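Synaptonemal complex protein 2 (Mus musculus, PDB 5IWZ) is a major component of the axial and lateral elements of synaptonemal complexes, plays a role in their assembly, and is required for SYCP3 insertion and normal meiotic chromosome synapsis. Local coordinates at residues K15-A20 and D54-R59; T201-M206 and R228-K233; L238-F243 and A251-K256; H316-Y321 and L355-K360; K360-V363 and K368-K371. All coordinates share one frame; numbering follows the deposited sequence.

Interaction 1 of 5, residues K15-A20 and D54-R59; sequences KCIDDA and DDLICR
Leu56 and Arg59 reach from helix 49-63 to Ala20 and Ile17 on helix 13-23. This is helix-helix packing in the armadillo-repeat-like domain near the N terminus. The two short segments run at 40° to each other, with their axes 10.4 Å apart at the closest approach. Ala20 and Leu56 have the nearest backbones.

Leu56 reaches across to the other helix. Its CB leaves the backbone toward that helix. CG stands opposite the main-chain N (chi1 180°), which carries both methyls across. CD2 packs on the methyl of Ala20, 3.7 Å from Ala20 CB. The same CD2 meets the outer methyl of Ile17, with Ile17 CD1 at 4.2 Å. CD1, the other branch, comes to 4.0 Å from Ala20 C. It also lies over one face of the Arg59 guanidinium, toward its rim. Phe26 touches both Ala20 and Leu56, and Ile17 also packs on Leu29 of helix 27-32.

Arg59 lies beside this apolar patch and supplies its polar element. Its chain is bent at the third torsion. The guanidinium turns its edge to the last turn of helix 13-23, and NH1 donates to Leu21 O. Arg59 NH2 donates to Ala20 O at 2.9 Å, nearly straight. The acceptor lies close to the guanidinium plane, while the nitrogen sits above the carbonyl plane of Ala20.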
# COMPACT_ATOMS: atom_id res chain seq x y z
N LYS A 15 -0.36 21.17 25.18
CA LYS A 15 -0.92 20.76 26.46
C LYS A 15 -1.73 19.47 26.33
O LYS A 15 -1.69 18.63 27.23
CB LYS A 15 -1.76 21.89 27.06
CG LYS A 15 -0.90 23.03 27.61
CD LYS A 15 -1.62 24.37 27.60
CE LYS A 15 -0.80 25.43 28.33
NZ LYS A 15 -1.31 25.74 29.70
N CYS A 16 -2.40 19.27 25.19
CA CYS A 16 -3.05 17.99 24.96
C CYS A 16 -2.03 16.86 24.95
O CYS A 16 -2.29 15.78 25.50
CB CYS A 16 -3.82 18.00 23.63
SG CYS A 16 -5.14 19.22 23.57
N ILE A 17 -0.87 17.09 24.34
CA ILE A 17 0.17 16.06 24.32
C ILE A 17 0.69 15.80 25.73
O ILE A 17 0.93 14.64 26.12
CB ILE A 17 1.31 16.47 23.35
CG1 ILE A 17 0.81 16.51 21.88
CG2 ILE A 17 2.55 15.57 23.52
CD1 ILE A 17 0.31 15.17 21.34
N ASP A 18 0.85 16.87 26.52
CA ASP A 18 1.20 16.73 27.94
C ASP A 18 0.17 15.89 28.69
O ASP A 18 0.54 15.02 29.49
CB ASP A 18 1.29 18.11 28.61
CG ASP A 18 2.51 18.92 28.16
OD1 ASP A 18 3.53 18.33 27.73
OD2 ASP A 18 2.43 20.17 28.26
N ASP A 19 -1.13 16.16 28.48
CA ASP A 19 -2.16 15.38 29.17
C ASP A 19 -2.08 13.90 28.80
O ASP A 19 -2.27 13.03 29.66
CB ASP A 19 -3.57 15.92 28.85
CG ASP A 19 -3.90 17.23 29.58
OD1 ASP A 19 -3.29 17.52 30.63
OD2 ASP A 19 -4.81 17.96 29.11
N ALA A 20 -1.84 13.60 27.52
CA ALA A 20 -1.66 12.21 27.10
C ALA A 20 -0.44 11.59 27.77
O ALA A 20 -0.50 10.45 28.26
CB ALA A 20 -1.52 12.15 25.57
N ASP A 54 8.04 12.09 20.59
CA ASP A 54 8.83 10.86 20.53
C ASP A 54 8.55 9.98 21.74
O ASP A 54 8.34 8.77 21.61
CB ASP A 54 10.32 11.21 20.44
CG ASP A 54 11.20 9.98 20.31
OD1 ASP A 54 12.20 9.90 21.03
OD2 ASP A 54 10.91 9.10 19.47
N ASP A 55 8.54 10.59 22.93
CA ASP A 55 8.26 9.85 24.16
C ASP A 55 6.89 9.19 24.10
O ASP A 55 6.74 8.01 24.42
CB ASP A 55 8.35 10.78 25.37
CG ASP A 55 9.79 11.20 25.71
OD1 ASP A 55 10.73 10.86 24.94
OD2 ASP A 55 9.98 11.88 26.74
N LEU A 56 5.87 9.95 23.71
CA LEU A 56 4.51 9.42 23.72
C LEU A 56 4.33 8.31 22.68
O LEU A 56 3.77 7.25 22.98
CB LEU A 56 3.54 10.58 23.51
CG LEU A 56 2.04 10.25 23.49
CD1 LEU A 56 1.76 9.81 24.91
CD2 LEU A 56 1.23 11.52 23.13
N ILE A 57 4.84 8.51 21.46
CA ILE A 57 4.64 7.50 20.41
C ILE A 57 5.36 6.20 20.75
O ILE A 57 4.80 5.10 20.59
CB ILE A 57 5.07 8.06 19.05
CG1 ILE A 57 4.02 9.06 18.54
CG2 ILE A 57 5.29 6.94 18.06
CD1 ILE A 57 4.53 9.91 17.38
N CYS A 58 6.61 6.28 21.23
CA CYS A 58 7.35 5.08 21.61
C CYS A 58 6.65 4.33 22.75
O CYS A 58 6.60 3.10 22.76
CB CYS A 58 8.78 5.44 22.00
SG CYS A 58 9.82 5.98 20.60
N ARG A 59 6.13 5.07 23.73
CA ARG A 59 5.41 4.40 24.82
C ARG A 59 4.18 3.67 24.31
O ARG A 59 3.96 2.50 24.64
CB ARG A 59 4.99 5.41 25.87
CG ARG A 59 4.16 4.78 26.97
CD ARG A 59 3.63 5.85 27.90
NE ARG A 59 2.30 6.33 27.53
CZ ARG A 59 1.79 7.46 28.01
NH1 ARG A 59 2.51 8.20 28.83
NH2 ARG A 59 0.56 7.86 27.66

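Interaction 2 of 5, residues T201-M206 and R228-K233; sequences TLMSNM and RMTTEK
Thr230 OG1 is hydrogen-bonded to the backbone carbonyl of Leu226, one turn earlier, and Thr230 CG2 is the branch that meets Met203. With chi1 at 53°, OG1 lies between the backbone N and the carbonyl carbon, and the methyl is set on the side of helix 197-212. Met203 CE and Thr230 CG2 meet tip to tip. At 3.4 Å this carbon pair is tighter than a usual van der Waals contact.

The Met203 chain is straight through its second torsion and bends at the last one (chi3 106°). Its terminal methyl therefore ends among three carbons of the other segment. Met229 CB lies 3.6 Å from Met203 CE. Met229 also bends at its last torsion, and its own methyl folds back onto Met203. Met229 CE is 3.6 Å from Met203 CE and 3.9 Å from Met203 CG. The two methionines cross at a slant, and no hydrogen bond joins the segments.

The contact is plain apolar packing at a helix junction. Met203 belongs to helix 197-212, while Met229 and Thr230 lie where helix 216-229 gives way to helix 232-242. Trp242 of helix 232-242 touches Met203 and Thr230, and Leu183 of helix 169-185 touches Met229.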
# COMPACT_ATOMS: atom_id res chain seq x y z
N THR A 201 21.82 -5.12 -3.32
CA THR A 201 21.31 -6.35 -2.74
C THR A 201 19.78 -6.32 -2.62
O THR A 201 19.10 -7.30 -2.97
CB THR A 201 21.97 -6.59 -1.38
OG1 THR A 201 23.37 -6.76 -1.57
CG2 THR A 201 21.40 -7.82 -0.69
N LEU A 202 19.23 -5.22 -2.10
CA LEU A 202 17.78 -5.12 -1.95
C LEU A 202 17.08 -5.25 -3.30
O LEU A 202 16.10 -6.00 -3.44
CB LEU A 202 17.39 -3.81 -1.28
CG LEU A 202 17.70 -3.76 0.22
CD1 LEU A 202 17.46 -2.35 0.77
CD2 LEU A 202 16.85 -4.78 0.95
N MET A 203 17.57 -4.53 -4.31
CA MET A 203 16.94 -4.59 -5.62
C MET A 203 17.03 -5.97 -6.22
O MET A 203 16.12 -6.40 -6.94
CB MET A 203 17.58 -3.57 -6.54
CG MET A 203 17.18 -2.17 -6.22
SD MET A 203 18.09 -1.13 -7.36
CE MET A 203 16.81 -0.63 -8.49
N SER A 204 18.12 -6.69 -5.96
CA SER A 204 18.20 -8.06 -6.43
C SER A 204 17.16 -8.94 -5.73
O SER A 204 16.49 -9.76 -6.37
CB SER A 204 19.62 -8.60 -6.21
OG SER A 204 19.79 -9.80 -6.93
N ASN A 205 17.00 -8.76 -4.42
CA ASN A 205 15.98 -9.53 -3.71
C ASN A 205 14.57 -9.10 -4.10
O ASN A 205 13.63 -9.90 -4.01
CB ASN A 205 16.18 -9.43 -2.20
CG ASN A 205 17.56 -9.90 -1.78
OD1 ASN A 205 18.12 -10.83 -2.36
ND2 ASN A 205 18.12 -9.25 -0.77
N MET A 206 14.40 -7.85 -4.53
CA MET A 206 13.10 -7.42 -5.03
C MET A 206 12.74 -8.15 -6.32
O MET A 206 11.62 -8.65 -6.46
CB MET A 206 13.10 -5.91 -5.24
CG MET A 206 13.26 -5.14 -3.93
SD MET A 206 13.07 -3.38 -4.19
CE MET A 206 11.31 -3.24 -3.78
N ARG A 228 11.81 2.78 -11.91
CA ARG A 228 12.03 4.17 -11.52
C ARG A 228 13.45 4.39 -11.00
O ARG A 228 14.01 5.48 -11.18
CB ARG A 228 11.03 4.60 -10.44
CG ARG A 228 9.57 4.54 -10.85
CD ARG A 228 8.66 5.20 -9.80
NE ARG A 228 8.32 6.52 -10.29
CZ ARG A 228 7.16 6.83 -10.86
NH1 ARG A 228 6.20 5.93 -10.95
NH2 ARG A 228 6.97 8.06 -11.31
N MET A 229 14.05 3.38 -10.37
CA MET A 229 15.39 3.51 -9.79
C MET A 229 16.51 3.08 -10.73
O MET A 229 17.68 3.20 -10.35
CB MET A 229 15.49 2.70 -8.49
CG MET A 229 14.52 3.18 -7.40
SD MET A 229 14.88 2.49 -5.76
CE MET A 229 14.55 0.75 -6.05
N THR A 230 16.21 2.58 -11.93
CA THR A 230 17.25 2.15 -12.86
C THR A 230 16.91 2.54 -14.29
O THR A 230 15.75 2.45 -14.72
CB THR A 230 17.50 0.63 -12.80
OG1 THR A 230 16.27 -0.09 -12.97
CG2 THR A 230 18.15 0.23 -11.49
N THR A 231 17.93 2.94 -15.04
CA THR A 231 17.72 3.37 -16.41
C THR A 231 17.38 2.17 -17.29
O THR A 231 17.76 1.03 -17.00
CB THR A 231 18.97 4.07 -16.95
OG1 THR A 231 19.90 3.08 -17.41
CG2 THR A 231 19.64 4.89 -15.85
N GLU A 232 16.66 2.45 -18.38
CA GLU A 232 16.41 1.40 -19.36
C GLU A 232 17.71 0.77 -19.84
O GLU A 232 17.79 -0.46 -20.02
CB GLU A 232 15.60 1.97 -20.52
CG GLU A 232 14.82 0.93 -21.31
CD GLU A 232 13.70 1.53 -22.16
OE1 GLU A 232 13.30 0.88 -23.17
OE2 GLU A 232 13.20 2.62 -21.82
N LYS A 233 18.77 1.56 -20.01
CA LYS A 233 20.05 1.00 -20.45
C LYS A 233 20.62 0.05 -19.39
O LYS A 233 21.02 -1.08 -19.70
CB LYS A 233 21.04 2.12 -20.79
CG LYS A 233 22.23 1.67 -21.65
CD LYS A 233 22.84 2.82 -22.44
CE LYS A 233 23.84 3.63 -21.62
NZ LYS A 233 25.07 2.86 -21.28

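Interaction 3 of 5, residues L238-F243 and A251-K256; sequences LAYEWF and AFKEIK
Phe252 and Phe243 are brought together by different first torsions. In Phe252, CG is opposite the backbone N (chi1 -173°). In Phe243, CG is opposite the carbonyl carbon (chi1 -56°). The two side chains then cross at about a right angle. Phe243 CE2 stands over one face of the Phe252 ring, toward its rim, only 3.4 Å from Phe252 CG. The ring planes are inclined at 57°, an oblique pair.

Trp242 approaches the far end of the same ring. Phe252 CE2 meets the benzene edge of the indole, near its plane, at 3.7 Å from Trp242 CE3. Trp242, Phe243 and Phe252 thus form an aromatic cluster where helix 232-242 meets helix 246-253, the next in a helical hairpin. Phe243 lies just past the end of helix 232-242. Phe267 of helix 260-274 extends the cluster with an edge-to-face contact on Phe252.

Ala239 faces the rim of Phe252 where the backbones are close. Its CB is 3.7 Å from Phe252 CD2, and the CA atoms of Ala239 and Lys253 are 5.9 Å apart. Toward the surface, Tyr240 and Lys253 cross at a slant. Tyr240 OH is hydrogen-bonded to Asn250 OD1 and also lies 3.3 Å from the aliphatic Lys253 CD.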
# COMPACT_ATOMS: atom_id res chain seq x y z
N LEU A 238 21.25 -5.55 -15.73
CA LEU A 238 20.70 -5.93 -14.44
C LEU A 238 19.64 -7.01 -14.57
O LEU A 238 19.44 -7.80 -13.64
CB LEU A 238 20.11 -4.70 -13.74
CG LEU A 238 21.21 -3.69 -13.35
CD1 LEU A 238 20.65 -2.29 -13.13
CD2 LEU A 238 21.96 -4.17 -12.12
N ALA A 239 18.94 -7.06 -15.71
CA ALA A 239 17.96 -8.12 -15.93
C ALA A 239 18.57 -9.50 -15.74
O ALA A 239 17.96 -10.39 -15.14
CB ALA A 239 17.35 -8.00 -17.33
N TYR A 240 19.81 -9.68 -16.22
CA TYR A 240 20.46 -10.98 -16.14
C TYR A 240 21.07 -11.26 -14.77
O TYR A 240 21.37 -12.42 -14.48
CB TYR A 240 21.50 -11.09 -17.26
CG TYR A 240 20.82 -11.03 -18.62
CD1 TYR A 240 20.09 -12.12 -19.08
CD2 TYR A 240 20.87 -9.89 -19.40
CE1 TYR A 240 19.43 -12.07 -20.31
CE2 TYR A 240 20.23 -9.83 -20.63
CZ TYR A 240 19.51 -10.93 -21.08
OH TYR A 240 18.86 -10.87 -22.29
N GLU A 241 21.26 -10.24 -13.94
CA GLU A 241 21.65 -10.47 -12.55
C GLU A 241 20.43 -10.73 -11.67
O GLU A 241 20.50 -11.56 -10.75
CB GLU A 241 22.41 -9.26 -12.00
CG GLU A 241 23.52 -8.78 -12.91
CD GLU A 241 24.63 -8.11 -12.14
OE1 GLU A 241 25.47 -8.84 -11.57
OE2 GLU A 241 24.66 -6.86 -12.10
N TRP A 242 19.32 -10.06 -11.96
CA TRP A 242 18.13 -10.14 -11.12
C TRP A 242 17.30 -11.40 -11.36
O TRP A 242 16.59 -11.85 -10.45
CB TRP A 242 17.26 -8.90 -11.35
CG TRP A 242 17.87 -7.64 -10.81
CD1 TRP A 242 18.90 -7.55 -9.91
CD2 TRP A 242 17.48 -6.30 -11.11
NE1 TRP A 242 19.18 -6.22 -9.65
CE2 TRP A 242 18.32 -5.44 -10.37
CE3 TRP A 242 16.51 -5.73 -11.95
CZ2 TRP A 242 18.21 -4.05 -10.44
CZ3 TRP A 242 16.41 -4.35 -12.01
CH2 TRP A 242 17.25 -3.53 -11.26
N PHE A 243 17.37 -12.01 -12.55
CA PHE A 243 16.49 -13.13 -12.88
C PHE A 243 17.31 -14.29 -13.43
O PHE A 243 17.85 -14.21 -14.54
CB PHE A 243 15.40 -12.69 -13.86
CG PHE A 243 14.58 -11.51 -13.38
CD1 PHE A 243 13.64 -11.67 -12.37
CD2 PHE A 243 14.74 -10.25 -13.94
CE1 PHE A 243 12.88 -10.59 -11.93
CE2 PHE A 243 13.98 -9.18 -13.51
CZ PHE A 243 13.04 -9.35 -12.50
N ALA A 251 12.50 -11.09 -21.07
CA ALA A 251 11.27 -10.30 -21.05
C ALA A 251 11.44 -9.00 -20.26
O ALA A 251 10.94 -7.94 -20.67
CB ALA A 251 10.11 -11.12 -20.46
N PHE A 252 12.15 -9.06 -19.12
CA PHE A 252 12.32 -7.88 -18.29
C PHE A 252 13.01 -6.75 -19.05
O PHE A 252 12.57 -5.60 -19.02
CB PHE A 252 13.11 -8.23 -17.03
CG PHE A 252 13.20 -7.10 -16.04
CD1 PHE A 252 12.10 -6.76 -15.25
CD2 PHE A 252 14.38 -6.38 -15.88
CE1 PHE A 252 12.18 -5.73 -14.33
CE2 PHE A 252 14.47 -5.35 -14.97
CZ PHE A 252 13.36 -5.02 -14.19
N LYS A 253 14.10 -7.09 -19.76
CA LYS A 253 14.87 -6.13 -20.55
C LYS A 253 14.05 -5.43 -21.63
O LYS A 253 14.50 -4.41 -22.16
CB LYS A 253 16.07 -6.85 -21.20
CG LYS A 253 15.74 -7.38 -22.60
CD LYS A 253 16.61 -8.55 -23.03
CE LYS A 253 16.18 -9.08 -24.39
NZ LYS A 253 16.23 -8.03 -25.44
N GLU A 254 12.88 -5.97 -22.00
CA GLU A 254 12.07 -5.35 -23.05
C GLU A 254 11.09 -4.30 -22.52
O GLU A 254 10.45 -3.62 -23.33
CB GLU A 254 11.28 -6.42 -23.83
CG GLU A 254 12.16 -7.42 -24.55
CD GLU A 254 12.95 -6.78 -25.67
OE1 GLU A 254 14.01 -7.32 -26.03
OE2 GLU A 254 12.52 -5.75 -26.22
N ILE A 255 10.96 -4.15 -21.21
CA ILE A 255 10.05 -3.14 -20.67
C ILE A 255 10.57 -1.75 -21.02
O ILE A 255 11.69 -1.38 -20.63
CB ILE A 255 9.86 -3.31 -19.16
CG1 ILE A 255 9.32 -4.70 -18.82
CG2 ILE A 255 8.94 -2.22 -18.62
CD1 ILE A 255 9.23 -4.94 -17.32
N LYS A 256 9.78 -1.00 -21.77
CA LYS A 256 10.11 0.36 -22.17
C LYS A 256 9.42 1.34 -21.23
O LYS A 256 8.23 1.20 -20.95
CB LYS A 256 9.67 0.63 -23.62
CG LYS A 256 10.11 -0.44 -24.61
CD LYS A 256 9.58 -0.18 -26.03
CE LYS A 256 8.05 -0.23 -26.08
NZ LYS A 256 7.52 -1.61 -25.91

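Interaction 4 of 5, residues H316-Y321 and L355-K360; sequences HTLSFY and LTLTLK
Leu318, Leu357 and Leu355 make this contact, and all three are buried. Leu318 comes from strand 317-321 and is the centre of it. Its CD2 branch reaches the two leucines of strand 352-359. Leu318 CD2 and Leu355 CD2 meet tip to tip, 4.1 Å apart. Leu357 contributes CD1, which lies 4.5 Å from Leu318 CD2, a looser touch.

The torsions of Leu318 are unusual. Its chi1 of 132° is well away from a staggered value, and chi2 is also off, so the exact placing of its methyls deserves some caution. Leu355 is regular: CG is opposite the backbone N (chi1 169°), and its CD2 methyl extends to Leu318. Leu357, two residues on, points to the same side of its strand.

The backbones stay far apart. The nearest CA atoms, those of Leu318 and Leu357, are 10.5 Å from each other, and no hydrogen bond crosses. This is face-to-face packing of two antiparallel sheets in the Spt16M-like domain, a family grouped with the PH-like domains. Strand 317-321 belongs to one sheet, between strands 308-312 and 333-337. Strand 352-359 lies in the other, between 341-349 and 372-378.

The same interior continues around the leucines. Phe391 touches both Leu318 and Leu357, Ile309 and Phe311 pack on Leu318, and Tyr344 packs on Leu355 and Leu357.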
# COMPACT_ATOMS: atom_id res chain seq x y z
N HIS A 316 -4.51 -14.05 -1.42
CA HIS A 316 -5.86 -14.62 -1.37
C HIS A 316 -6.89 -13.57 -1.76
O HIS A 316 -7.89 -13.34 -1.07
CB HIS A 316 -6.15 -15.23 0.00
CG HIS A 316 -5.35 -16.46 0.27
ND1 HIS A 316 -5.83 -17.72 0.01
CD2 HIS A 316 -4.07 -16.62 0.70
CE1 HIS A 316 -4.89 -18.61 0.31
NE2 HIS A 316 -3.82 -17.96 0.73
N THR A 317 -6.63 -12.91 -2.89
CA THR A 317 -7.55 -11.92 -3.44
C THR A 317 -7.77 -12.22 -4.91
O THR A 317 -6.99 -12.92 -5.57
CB THR A 317 -7.01 -10.48 -3.32
OG1 THR A 317 -5.84 -10.34 -4.14
CG2 THR A 317 -6.65 -10.14 -1.87
N LEU A 318 -8.83 -11.65 -5.45
CA LEU A 318 -9.01 -11.56 -6.89
C LEU A 318 -9.02 -10.07 -7.23
O LEU A 318 -9.68 -9.29 -6.54
CB LEU A 318 -10.28 -12.31 -7.34
CG LEU A 318 -11.45 -11.94 -8.26
CD1 LEU A 318 -11.25 -10.82 -9.23
CD2 LEU A 318 -11.89 -13.18 -9.04
N SER A 319 -8.24 -9.68 -8.23
CA SER A 319 -8.15 -8.26 -8.54
C SER A 319 -8.16 -8.05 -10.04
O SER A 319 -7.84 -8.93 -10.84
CB SER A 319 -6.89 -7.60 -7.92
OG SER A 319 -5.71 -8.08 -8.52
N PHE A 320 -8.55 -6.84 -10.42
CA PHE A 320 -8.64 -6.53 -11.83
C PHE A 320 -8.77 -5.02 -11.95
O PHE A 320 -9.11 -4.34 -10.97
CB PHE A 320 -9.83 -7.25 -12.50
CG PHE A 320 -11.15 -6.98 -11.83
CD1 PHE A 320 -12.04 -6.08 -12.38
CD2 PHE A 320 -11.51 -7.63 -10.66
CE1 PHE A 320 -13.26 -5.83 -11.76
CE2 PHE A 320 -12.71 -7.37 -10.05
CZ PHE A 320 -13.59 -6.47 -10.60
N TYR A 321 -8.48 -4.52 -13.14
CA TYR A 321 -8.69 -3.12 -13.47
C TYR A 321 -9.98 -2.98 -14.24
O TYR A 321 -10.39 -3.87 -14.98
CB TYR A 321 -7.55 -2.55 -14.33
CG TYR A 321 -6.21 -2.42 -13.63
CD1 TYR A 321 -5.97 -1.41 -12.71
CD2 TYR A 321 -5.17 -3.28 -13.95
CE1 TYR A 321 -4.73 -1.29 -12.09
CE2 TYR A 321 -3.93 -3.17 -13.35
CZ TYR A 321 -3.72 -2.18 -12.42
OH TYR A 321 -2.48 -2.08 -11.84
N LEU A 355 -18.31 -17.49 -12.90
CA LEU A 355 -17.91 -17.42 -11.50
C LEU A 355 -18.77 -16.35 -10.84
O LEU A 355 -18.66 -15.17 -11.19
CB LEU A 355 -16.42 -17.08 -11.38
CG LEU A 355 -15.93 -16.72 -9.97
CD1 LEU A 355 -16.03 -17.92 -9.02
CD2 LEU A 355 -14.47 -16.21 -10.05
N THR A 356 -19.62 -16.77 -9.90
CA THR A 356 -20.48 -15.87 -9.14
C THR A 356 -19.97 -15.78 -7.71
O THR A 356 -19.94 -16.80 -7.01
CB THR A 356 -21.92 -16.36 -9.14
OG1 THR A 356 -22.37 -16.49 -10.49
CG2 THR A 356 -22.84 -15.36 -8.41
N LEU A 357 -19.55 -14.58 -7.29
CA LEU A 357 -19.08 -14.32 -5.92
C LEU A 357 -20.16 -13.59 -5.16
O LEU A 357 -20.54 -12.48 -5.53
CB LEU A 357 -17.81 -13.46 -5.89
CG LEU A 357 -16.49 -13.86 -6.55
CD1 LEU A 357 -15.48 -12.70 -6.39
CD2 LEU A 357 -15.97 -15.14 -5.94
N THR A 358 -20.67 -14.21 -4.09
CA THR A 358 -21.57 -13.54 -3.17
C THR A 358 -20.72 -12.87 -2.10
O THR A 358 -19.99 -13.56 -1.38
CB THR A 358 -22.56 -14.53 -2.56
OG1 THR A 358 -23.35 -15.12 -3.60
CG2 THR A 358 -23.50 -13.84 -1.57
N LEU A 359 -20.80 -11.55 -2.00
CA LEU A 359 -20.02 -10.81 -1.01
C LEU A 359 -20.79 -10.65 0.30
O LEU A 359 -22.02 -10.62 0.32
CB LEU A 359 -19.63 -9.44 -1.55
CG LEU A 359 -18.95 -9.43 -2.92
CD1 LEU A 359 -18.66 -7.99 -3.29
CD2 LEU A 359 -17.68 -10.27 -2.92
N LYS A 360 -20.04 -10.53 1.39
CA LYS A 360 -20.62 -10.37 2.72
C LYS A 360 -21.21 -8.98 2.94
O LYS A 360 -21.86 -8.78 3.97
CB LYS A 360 -19.56 -10.65 3.80
CG LYS A 360 -19.22 -12.12 3.95
CD LYS A 360 -18.11 -12.37 4.97
CE LYS A 360 -17.74 -13.84 4.96
NZ LYS A 360 -16.68 -14.24 5.94

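Interaction 5 of 5, residues K360-V363 and K368-K371; sequences KNIV and KEGK
Val363 and Gly370 face each other as an antiparallel hydrogen-bonded pair. Val363 N donates to Gly370 O at 2.7 Å, and Gly370 N returns the bond to Val363 O at 3.0 Å. The Val363 methyl CG2 sits between its own N and carbonyl carbon and lies 3.6 Å from Gly370 O.

Ile362 and Glu369 cross at a slant beside this pair. In Ile362, the longer branch is opposite the carbonyl carbon (chi1 -57°), which leaves CG2 to do the touching. Ile362 CG2 is 3.9 Å from Glu369 CB. Glu369 contributes the base of its side chain, and Glu369 CB also lies 3.4 Å from Val363 O.

Lys371 lies along the turn into the hairpin. Its CG passes 3.9 Å from Asn361 C. The chain runs straight until its last torsion, then bends (chi4 -80°) and brings the ammonium to the corner. There Lys371 NZ donates to Leu359 O and to a water, and that water donates to Lys360 O at 2.7 Å. One ammonium thus holds two successive carbonyls, one directly and one through water.

The CB of Asn361 leaves the backbone away from the other strand. Asn361 ND2 donates to Ile362 O at 3.0 Å, from above the carbonyl plane.

The whole is a small two-stranded beta hairpin at the surface of the Spt16M-like domain. The chain turns corners at 360-361 and at 371, where the hairpin joins strands 352-359 and 372-378 of the five-stranded sheet.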
# COMPACT_ATOMS: atom_id res chain seq x y z
N LYS A 360 -20.04 -10.53 1.39
CA LYS A 360 -20.62 -10.37 2.72
C LYS A 360 -21.21 -8.98 2.94
O LYS A 360 -21.86 -8.78 3.97
CB LYS A 360 -19.56 -10.65 3.80
CG LYS A 360 -19.22 -12.12 3.95
CD LYS A 360 -18.11 -12.37 4.97
CE LYS A 360 -17.74 -13.84 4.96
NZ LYS A 360 -16.68 -14.24 5.94
N ASN A 361 -20.99 -8.04 2.03
CA ASN A 361 -21.67 -6.75 2.14
C ASN A 361 -21.73 -6.10 0.77
O ASN A 361 -21.01 -6.49 -0.16
CB ASN A 361 -20.98 -5.83 3.16
CG ASN A 361 -19.51 -5.62 2.87
OD1 ASN A 361 -18.66 -6.33 3.40
ND2 ASN A 361 -19.20 -4.62 2.03
N ILE A 362 -22.63 -5.12 0.65
CA ILE A 362 -22.75 -4.32 -0.56
C ILE A 362 -21.46 -3.56 -0.81
O ILE A 362 -20.85 -3.02 0.13
CB ILE A 362 -23.94 -3.34 -0.44
CG1 ILE A 362 -25.24 -4.09 -0.15
CG2 ILE A 362 -24.06 -2.47 -1.68
CD1 ILE A 362 -26.43 -3.14 0.14
N VAL A 363 -21.03 -3.50 -2.08
CA VAL A 363 -19.87 -2.70 -2.43
C VAL A 363 -20.26 -1.73 -3.53
O VAL A 363 -21.31 -1.86 -4.17
CB VAL A 363 -18.65 -3.56 -2.84
CG1 VAL A 363 -18.27 -4.48 -1.70
CG2 VAL A 363 -18.96 -4.35 -4.12
N LYS A 368 -21.79 2.34 -9.07
CA LYS A 368 -22.79 1.28 -9.02
C LYS A 368 -22.55 0.44 -7.77
O LYS A 368 -21.43 0.36 -7.28
CB LYS A 368 -22.72 0.40 -10.27
CG LYS A 368 -23.11 1.11 -11.55
CD LYS A 368 -22.35 0.53 -12.73
CE LYS A 368 -23.03 0.85 -14.06
NZ LYS A 368 -22.72 -0.16 -15.10
N GLU A 369 -23.62 -0.17 -7.25
CA GLU A 369 -23.53 -0.95 -6.03
C GLU A 369 -24.13 -2.33 -6.21
O GLU A 369 -25.05 -2.53 -7.01
CB GLU A 369 -24.25 -0.28 -4.86
CG GLU A 369 -24.07 1.20 -4.75
CD GLU A 369 -24.98 1.77 -3.68
OE1 GLU A 369 -26.15 2.07 -3.99
OE2 GLU A 369 -24.55 1.92 -2.52
N GLY A 370 -23.61 -3.28 -5.45
CA GLY A 370 -24.13 -4.63 -5.48
C GLY A 370 -23.44 -5.48 -4.44
O GLY A 370 -22.47 -5.07 -3.80
N LYS A 371 -23.94 -6.70 -4.32
CA LYS A 371 -23.50 -7.68 -3.35
C LYS A 371 -22.94 -8.92 -4.02
O LYS A 371 -22.52 -9.86 -3.34
CB LYS A 371 -24.68 -8.08 -2.44
CG LYS A 371 -24.29 -8.48 -1.02
CD LYS A 371 -25.52 -8.96 -0.24
CE LYS A 371 -25.20 -9.26 1.24
NZ LYS A 371 -24.55 -10.60 1.46
O HOH W 1 -23.73 -10.72 4.33

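From the N terminus, interaction 1 comes first and closes a loop of 33 residues in the armadillo-repeat-like domain. It touches none of the others. Interactions 2 and 3 follow in series, closing loops of 21 and 7 residues. Their centres are 10 Å apart, and helix 232-242 serves both: Trp242 packs against Ser204 and Thr230. Interaction 4 then ties the two sheets of the Spt16M-like domain across 33 residues. Interaction 5 starts on Lys360, where interaction 4 ends, and pairs the two strands of a hairpin, with four residues between its segments. Leu359 N and Lys371 O probably form a hydrogen bond between them. No contact nests in or crosses another.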